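Local coordinates for protein monooxygenase (Agrobacterium tumefaciens, PDB 2I7G) that probably acts as a flavin-dependent monooxygenase of the luciferase-like family, built on a TIM barrel, at residues B[97-102]-B[127-132]; B[26-31]-B[66-71]. All coordinates share one frame; numbering follows the deposited sequence.

In the fold
Contacts 1 and 2 are two strand pairings in the parallel sheet of one TIM barrel, their centres 10 Å apart. Contact 2 joins strands 23-28 and 65-68, contact 1 joins strands 96-99 and 127-131, and the seam between strands 65-68 and 96-99 ties them together. Across that seam T98 N lies 3.0 Å from F66 O and A100 N lies 2.8 Å from L68 O, both probable hydrogen bonds, while T98 CG2 packs on G67 CA. Beyond the strand ends A100 O comes to 3.5 Å from F29 CE1. A sulfate ion lies near G132; it probably comes from the crystallisation liquor, though such ions often mark pockets.

Contact 1: B[97-102]-B[127-132]; sequences LTSAVS and AEIMAG
The selenomethionine M130 packs over the bend in 97-102: its SE lies 3.9 Å from V101 CG1 and its CE 3.7 Å from A100 CB. CG stands anti to the backbone N (chi1 180°) and a bend at chi3 (-39°) turns the methyl back toward A100, while the V101 and M130 side chains cross at about a right angle. Underneath, S99 OG replaces a backbone acceptor, taking the M130 N-H at 3.0 Å; it also shares a 2.7 Å hydrogen bond with S102 OG. Past the cis peptide before V101, the backbone resumes pairing: S102 N donates to M130 O at 2.8 Å, and G132 N to S102 O. In the earlier ladder E128 N donates to L97 O, whereas the bond from S99 N to E128 O is weak. A water donates to both T98 OG1 (2.7 Å) and E128 OE1, and T98 OG1 in turn donates to a lone pair of S99 O. Salt bridges to R96 and R329 hold the E128 carboxylate; W197 and A199 of the next strand touch M130. Strands 96-99 and 127-131, linked by helix 109-122, form a parallel beta-alpha-beta unit of the TIM barrel, its register shifted by one residue at the cis-peptide bend.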
ATOM      1  N   LEU B  97      11.551   8.093  -1.817  1.00 21.55           N
ATOM      2  CA  LEU B  97      10.121   8.089  -1.445  1.00 21.05           C
ATOM      3  C   LEU B  97       9.975   7.645   0.015  1.00 22.41           C
ATOM      4  O   LEU B  97      10.304   6.475   0.360  1.00 21.48           O
ATOM      5  CB  LEU B  97       9.359   7.104  -2.356  1.00 20.54           C
ATOM      6  CG  LEU B  97       9.331   7.526  -3.859  1.00 21.89           C
ATOM      7  CD1 LEU B  97       8.821   6.333  -4.685  1.00 23.83           C
ATOM      8  CD2 LEU B  97       8.493   8.794  -4.089  1.00 21.85           C
ATOM      9  N   THR B  98       9.495   8.540   0.865  1.00 21.18           N
ATOM     10  CA  THR B  98       9.505   8.234   2.329  1.00 21.91           C
ATOM     11  C   THR B  98       8.148   8.538   2.961  1.00 20.93           C
ATOM     12  O   THR B  98       7.414   9.423   2.500  1.00 21.79           O
ATOM     13  CB  THR B  98      10.634   9.004   3.104  1.00 23.12           C
ATOM     14  OG1 THR B  98      10.654   8.646   4.494  1.00 23.21           O
ATOM     15  CG2 THR B  98      10.467  10.537   2.992  1.00 23.47           C
ATOM     16  N   SER B  99       7.823   7.822   4.027  1.00 20.72           N
ATOM     17  CA  SER B  99       6.778   8.366   4.925  1.00 20.97           C
ATOM     18  C   SER B  99       7.360   9.599   5.682  1.00 21.96           C
ATOM     19  O   SER B  99       8.578   9.747   5.797  1.00 21.95           O
ATOM     20  CB  SER B  99       6.282   7.305   5.904  1.00 21.53           C
ATOM     21  OG  SER B  99       7.355   6.732   6.632  1.00 21.89           O
ATOM     22  N   ALA B 100       6.488  10.454   6.199  1.00 22.41           N
ATOM     23  CA  ALA B 100       6.909  11.672   6.922  1.00 22.72           C
ATOM     24  C   ALA B 100       5.702  12.202   7.721  1.00 23.35           C
ATOM     25  O   ALA B 100       5.240  13.304   7.458  1.00 25.42           O
ATOM     26  CB  ALA B 100       7.435  12.752   5.876  1.00 22.55           C
ATOM     27  N   VAL B 101       5.164  11.416   8.665  1.00 22.07           N
ATOM     28  CA  VAL B 101       5.824  10.223   9.248  1.00 23.04           C
ATOM     29  C   VAL B 101       4.877   9.034   9.206  1.00 23.22           C
ATOM     30  O   VAL B 101       3.667   9.186   8.948  1.00 24.10           O
ATOM     31  CB  VAL B 101       6.213  10.446  10.765  1.00 23.40           C
ATOM     32  CG1 VAL B 101       7.048  11.711  10.882  1.00 23.46           C
ATOM     33  CG2 VAL B 101       4.948  10.578  11.637  1.00 25.81           C
ATOM     34  N   SER B 102       5.445   7.862   9.411  1.00 22.44           N
ATOM     35  CA  SER B 102       4.724   6.638   9.747  1.00 22.28           C
ATOM     36  C   SER B 102       4.511   6.710  11.270  1.00 22.49           C
ATOM     37  O   SER B 102       5.481   6.829  12.021  1.00 22.61           O
ATOM     38  CB  SER B 102       5.586   5.428   9.410  1.00 22.45           C
ATOM     39  OG  SER B 102       5.624   5.181   8.011  1.00 24.01           O
ATOM     40  N   ALA B 127      12.921   3.519  -1.464  1.00 21.89           N
ATOM     41  CA  ALA B 127      12.021   3.689  -0.304  1.00 22.35           C
ATOM     42  C   ALA B 127      12.754   3.978   1.015  1.00 21.32           C
ATOM     43  O   ALA B 127      13.901   3.507   1.233  1.00 23.55           O
ATOM     44  CB  ALA B 127      11.057   2.446  -0.122  1.00 22.77           C
ATOM     45  N   GLU B 128      12.056   4.710   1.889  1.00 22.66           N
ATOM     46  CA  GLU B 128      12.512   4.954   3.261  1.00 23.25           C
ATOM     47  C   GLU B 128      11.297   5.071   4.170  1.00 23.35           C
ATOM     48  O   GLU B 128      10.142   5.363   3.717  1.00 20.76           O
ATOM     49  CB  GLU B 128      13.335   6.272   3.363  1.00 22.29           C
ATOM     50  CG  GLU B 128      14.502   6.396   2.404  1.00 25.03           C
ATOM     51  CD  GLU B 128      15.317   7.639   2.651  1.00 27.74           C
ATOM     52  OE1 GLU B 128      14.897   8.481   3.493  1.00 31.05           O
ATOM     53  OE2 GLU B 128      16.360   7.767   1.978  1.00 28.65           O
ATOM     54  N   ILE B 129      11.554   4.833   5.454  1.00 23.04           N
ATOM     55  CA  ILE B 129      10.528   4.995   6.492  1.00 23.36           C
ATOM     56  C   ILE B 129      11.006   6.100   7.434  1.00 23.50           C
ATOM     57  O   ILE B 129      12.164   6.068   7.876  1.00 23.98           O
ATOM     58  CB  ILE B 129      10.353   3.682   7.327  1.00 22.60           C
ATOM     59  CG1 ILE B 129       9.854   2.538   6.423  1.00 24.77           C
ATOM     60  CG2 ILE B 129       9.398   3.971   8.519  1.00 23.88           C
ATOM     61  CD1 ILE B 129      10.009   1.103   7.087  1.00 24.78           C
HETATM   62  N   MSE B 130      10.137   7.077   7.725  1.00 22.89           N
HETATM   63  CA  MSE B 130      10.434   8.029   8.804  1.00 24.48           C
HETATM   64  C   MSE B 130       9.397   7.812   9.890  1.00 24.07           C
HETATM   65  O   MSE B 130       8.196   8.071   9.685  1.00 24.87           O
HETATM   66  CB  MSE B 130      10.434   9.478   8.298  1.00 23.40           C
HETATM   67  CG  MSE B 130      10.735  10.455   9.410  1.00 23.68           C
HETATM   68 SE   MSE B 130      10.335  12.316   8.835  0.65 29.96          SE
HETATM   69  CE  MSE B 130      10.964  12.297   6.988  1.00 30.19           C
ATOM     70  N   ALA B 131       9.851   7.256  11.009  1.00 23.20           N
ATOM     71  CA  ALA B 131       8.927   6.879  12.081  1.00 23.33           C
ATOM     72  C   ALA B 131       8.864   8.007  13.117  1.00 24.32           C
ATOM     73  O   ALA B 131       9.900   8.576  13.513  1.00 23.67           O
ATOM     74  CB  ALA B 131       9.392   5.620  12.726  1.00 23.77           C
ATOM     75  N   GLY B 132       7.668   8.316  13.571  1.00 23.86           N
ATOM     76  CA  GLY B 132       7.536   9.308  14.620  1.00 25.45           C
ATOM     77  C   GLY B 132       6.173   9.335  15.270  1.00 25.49           C
ATOM     78  O   GLY B 132       5.274   8.550  14.939  1.00 24.80           O
TER
HETATM   79  O   HOH W   1      13.070   9.406   5.423  1.00 23.05           O

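Contact 2: B[26-31]-B[66-71]; sequences LYTFAD and FGLGEH
F29 and H71 meet just past the ends of two paired strands, with NE2 of H71 3.2 Å above the plane of the F29 ring, over its centre. From F29 CB, which lies 3.9 Å from H71 CD2, the side chain passes to CG and CD2, both close to H71 NE2. On the other branch CD1 reaches G69 CA as well as NE2; farther out CE1, CE2 and CZ complete the ring face beneath that same nitrogen. The two ring planes are turned 48° against each other, and Y76 meets the H71 ring in addition. A water lies 2.6 Å from F29 O and 2.8 Å from G69 O, bridging the two backbones. Strands 23-28 and 65-68 run parallel, linked by helix 40-60 in a beta-alpha-beta unit of the TIM barrel. Their ladder uses G67 N to L26 O, T28 N to G67 O, and G69 N to T28 O. On the face carrying L26, T28, F66 and L68, L26 CB makes a CH-pi contact with F66, 4.2 Å from the ring centroid and offset toward the rim. T28 CG2 comes to the edge of that ring, 3.8 Å from CE2, and also touches L68 CD2. A chi1 of -180° turns T28 OG1 to accept from A30 N at 3.1 Å in an ST turn; the same OG1 is hydrogen-bonded to A335 O.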
ATOM      1  N   LEU B  26      10.712  17.540  -0.390  1.00 21.16           N
ATOM      2  CA  LEU B  26       9.368  18.053  -0.069  1.00 20.03           C
ATOM      3  C   LEU B  26       8.678  17.021   0.804  1.00 21.94           C
ATOM      4  O   LEU B  26       8.995  15.825   0.708  1.00 21.21           O
ATOM      5  CB  LEU B  26       8.497  18.185  -1.323  1.00 21.91           C
ATOM      6  CG  LEU B  26       8.861  19.358  -2.257  1.00 24.40           C
ATOM      7  CD1 LEU B  26       8.349  19.146  -3.697  1.00 26.53           C
ATOM      8  CD2 LEU B  26       8.363  20.655  -1.635  1.00 26.58           C
ATOM      9  N   TYR B  27       7.762  17.484   1.644  1.00 21.24           N
ATOM     10  CA  TYR B  27       6.796  16.548   2.285  1.00 23.41           C
ATOM     11  C   TYR B  27       5.424  17.173   2.382  1.00 23.06           C
ATOM     12  O   TYR B  27       5.316  18.404   2.378  1.00 23.45           O
ATOM     13  CB  TYR B  27       7.299  15.984   3.612  1.00 23.74           C
ATOM     14  CG  TYR B  27       7.359  16.943   4.784  1.00 24.32           C
ATOM     15  CD1 TYR B  27       6.518  16.764   5.894  1.00 26.70           C
ATOM     16  CD2 TYR B  27       8.262  18.015   4.796  1.00 24.75           C
ATOM     17  CE1 TYR B  27       6.590  17.621   6.988  1.00 26.51           C
ATOM     18  CE2 TYR B  27       8.321  18.902   5.885  1.00 26.37           C
ATOM     19  CZ  TYR B  27       7.470  18.696   6.967  1.00 26.97           C
ATOM     20  OH  TYR B  27       7.538  19.554   8.043  1.00 27.64           O
ATOM     21  N   THR B  28       4.375  16.355   2.489  1.00 22.59           N
ATOM     22  CA  THR B  28       3.015  16.895   2.621  1.00 24.43           C
ATOM     23  C   THR B  28       2.176  15.855   3.358  1.00 23.05           C
ATOM     24  O   THR B  28       2.550  14.651   3.395  1.00 22.33           O
ATOM     25  CB  THR B  28       2.400  17.296   1.244  1.00 24.79           C
ATOM     26  OG1 THR B  28       1.063  17.831   1.397  1.00 25.74           O
ATOM     27  CG2 THR B  28       2.320  16.082   0.313  1.00 26.23           C
ATOM     28  N   PHE B  29       1.043  16.332   3.880  1.00 22.81           N
ATOM     29  CA  PHE B  29       0.046  15.503   4.512  1.00 23.72           C
ATOM     30  C   PHE B  29      -1.150  15.259   3.595  1.00 24.91           C
ATOM     31  O   PHE B  29      -2.055  14.464   3.958  1.00 25.71           O
ATOM     32  CB  PHE B  29      -0.440  16.151   5.830  1.00 24.01           C
ATOM     33  CG  PHE B  29       0.656  16.357   6.858  1.00 23.65           C
ATOM     34  CD1 PHE B  29       1.847  15.630   6.797  1.00 25.07           C
ATOM     35  CD2 PHE B  29       0.480  17.276   7.896  1.00 26.81           C
ATOM     36  CE1 PHE B  29       2.854  15.790   7.766  1.00 24.85           C
ATOM     37  CE2 PHE B  29       1.459  17.470   8.853  1.00 28.03           C
ATOM     38  CZ  PHE B  29       2.671  16.740   8.798  1.00 26.21           C
ATOM     39  N   ALA B  30      -1.145  15.943   2.431  1.00 23.56           N
ATOM     40  CA  ALA B  30      -2.190  15.796   1.422  1.00 24.66           C
ATOM     41  C   ALA B  30      -3.545  16.181   2.035  1.00 23.94           C
ATOM     42  O   ALA B  30      -4.494  15.387   2.076  1.00 23.55           O
ATOM     43  CB  ALA B  30      -2.209  14.354   0.870  1.00 23.61           C
ATOM     44  N   ASP B  31      -3.607  17.427   2.497  1.00 23.80           N
ATOM     45  CA  ASP B  31      -4.829  18.083   3.007  1.00 24.92           C
ATOM     46  C   ASP B  31      -5.910  18.108   1.933  1.00 24.33           C
ATOM     47  O   ASP B  31      -5.630  18.311   0.752  1.00 23.97           O
ATOM     48  CB  ASP B  31      -4.481  19.533   3.406  1.00 26.02           C
ATOM     49  CG  ASP B  31      -3.184  19.635   4.254  1.00 29.68           C
ATOM     50  OD1 ASP B  31      -3.186  20.391   5.247  1.00 32.87           O
ATOM     51  OD2 ASP B  31      -2.168  18.956   3.962  1.00 36.54           O
ATOM     52  N   PHE B  66      10.806  12.902  -1.511  1.00 20.93           N
ATOM     53  CA  PHE B  66       9.431  13.326  -1.284  1.00 20.87           C
ATOM     54  C   PHE B  66       8.812  12.464  -0.174  1.00 22.43           C
ATOM     55  O   PHE B  66       8.854  11.200  -0.253  1.00 21.96           O
ATOM     56  CB  PHE B  66       8.628  13.201  -2.604  1.00 21.23           C
ATOM     57  CG  PHE B  66       7.376  14.085  -2.663  1.00 22.50           C
ATOM     58  CD1 PHE B  66       7.321  15.160  -3.569  1.00 24.99           C
ATOM     59  CD2 PHE B  66       6.302  13.845  -1.824  1.00 26.64           C
ATOM     60  CE1 PHE B  66       6.197  15.991  -3.646  1.00 24.86           C
ATOM     61  CE2 PHE B  66       5.146  14.668  -1.857  1.00 25.10           C
ATOM     62  CZ  PHE B  66       5.099  15.761  -2.781  1.00 23.94           C
ATOM     63  N   GLY B  67       8.259  13.143   0.829  1.00 21.91           N
ATOM     64  CA  GLY B  67       7.605  12.473   1.986  1.00 21.59           C
ATOM     65  C   GLY B  67       6.100  12.651   2.069  1.00 22.11           C
ATOM     66  O   GLY B  67       5.570  13.733   1.744  1.00 22.67           O
ATOM     67  N   LEU B  68       5.393  11.611   2.545  1.00 20.92           N
ATOM     68  CA  LEU B  68       3.935  11.710   2.751  1.00 22.07           C
ATOM     69  C   LEU B  68       3.654  11.273   4.196  1.00 23.09           C
ATOM     70  O   LEU B  68       4.161  10.208   4.650  1.00 23.06           O
ATOM     71  CB  LEU B  68       3.178  10.754   1.847  1.00 22.49           C
ATOM     72  CG  LEU B  68       3.421  10.916   0.358  1.00 25.79           C
ATOM     73  CD1 LEU B  68       2.543   9.892  -0.368  1.00 25.02           C
ATOM     74  CD2 LEU B  68       3.009  12.328  -0.135  1.00 30.19           C
ATOM     75  N   GLY B  69       2.899  12.104   4.909  1.00 23.05           N
ATOM     76  CA  GLY B  69       2.585  11.827   6.315  1.00 24.66           C
ATOM     77  C   GLY B  69       1.280  11.090   6.499  1.00 26.43           C
ATOM     78  O   GLY B  69       0.363  11.187   5.674  1.00 29.16           O
ATOM     79  N   GLU B  70       1.216  10.315   7.582  1.00 25.24           N
ATOM     80  CA  GLU B  70       0.017   9.537   7.925  1.00 23.82           C
ATOM     81  C   GLU B  70      -0.881  10.338   8.861  1.00 23.88           C
ATOM     82  O   GLU B  70      -0.433  10.771   9.920  1.00 23.24           O
ATOM     83  CB  GLU B  70       0.459   8.270   8.680  1.00 23.41           C
ATOM     84  CG  GLU B  70      -0.707   7.370   9.156  1.00 22.63           C
ATOM     85  CD  GLU B  70      -0.267   6.210  10.063  1.00 24.39           C
ATOM     86  OE1 GLU B  70       0.970   5.982  10.242  1.00 24.47           O
ATOM     87  OE2 GLU B  70      -1.183   5.552  10.603  1.00 25.58           O
ATOM     88  N   HIS B  71      -2.143  10.501   8.484  1.00 23.33           N
ATOM     89  CA  HIS B  71      -3.184  11.106   9.350  1.00 23.65           C
ATOM     90  C   HIS B  71      -4.507  10.349   9.268  1.00 24.64           C
ATOM     91  O   HIS B  71      -4.730   9.618   8.306  1.00 22.85           O
ATOM     92  CB  HIS B  71      -3.393  12.583   9.004  1.00 24.15           C
ATOM     93  CG  HIS B  71      -2.194  13.419   9.341  1.00 23.99           C
ATOM     94  ND1 HIS B  71      -2.074  14.121  10.531  1.00 30.40           N
ATOM     95  CD2 HIS B  71      -1.033  13.598   8.675  1.00 24.44           C
ATOM     96  CE1 HIS B  71      -0.880  14.696  10.571  1.00 27.78           C
ATOM     97  NE2 HIS B  71      -0.234  14.402   9.456  1.00 30.55           N
TER
HETATM   98  O   HOH W   2      -1.933  12.753   5.890  1.00 26.58           O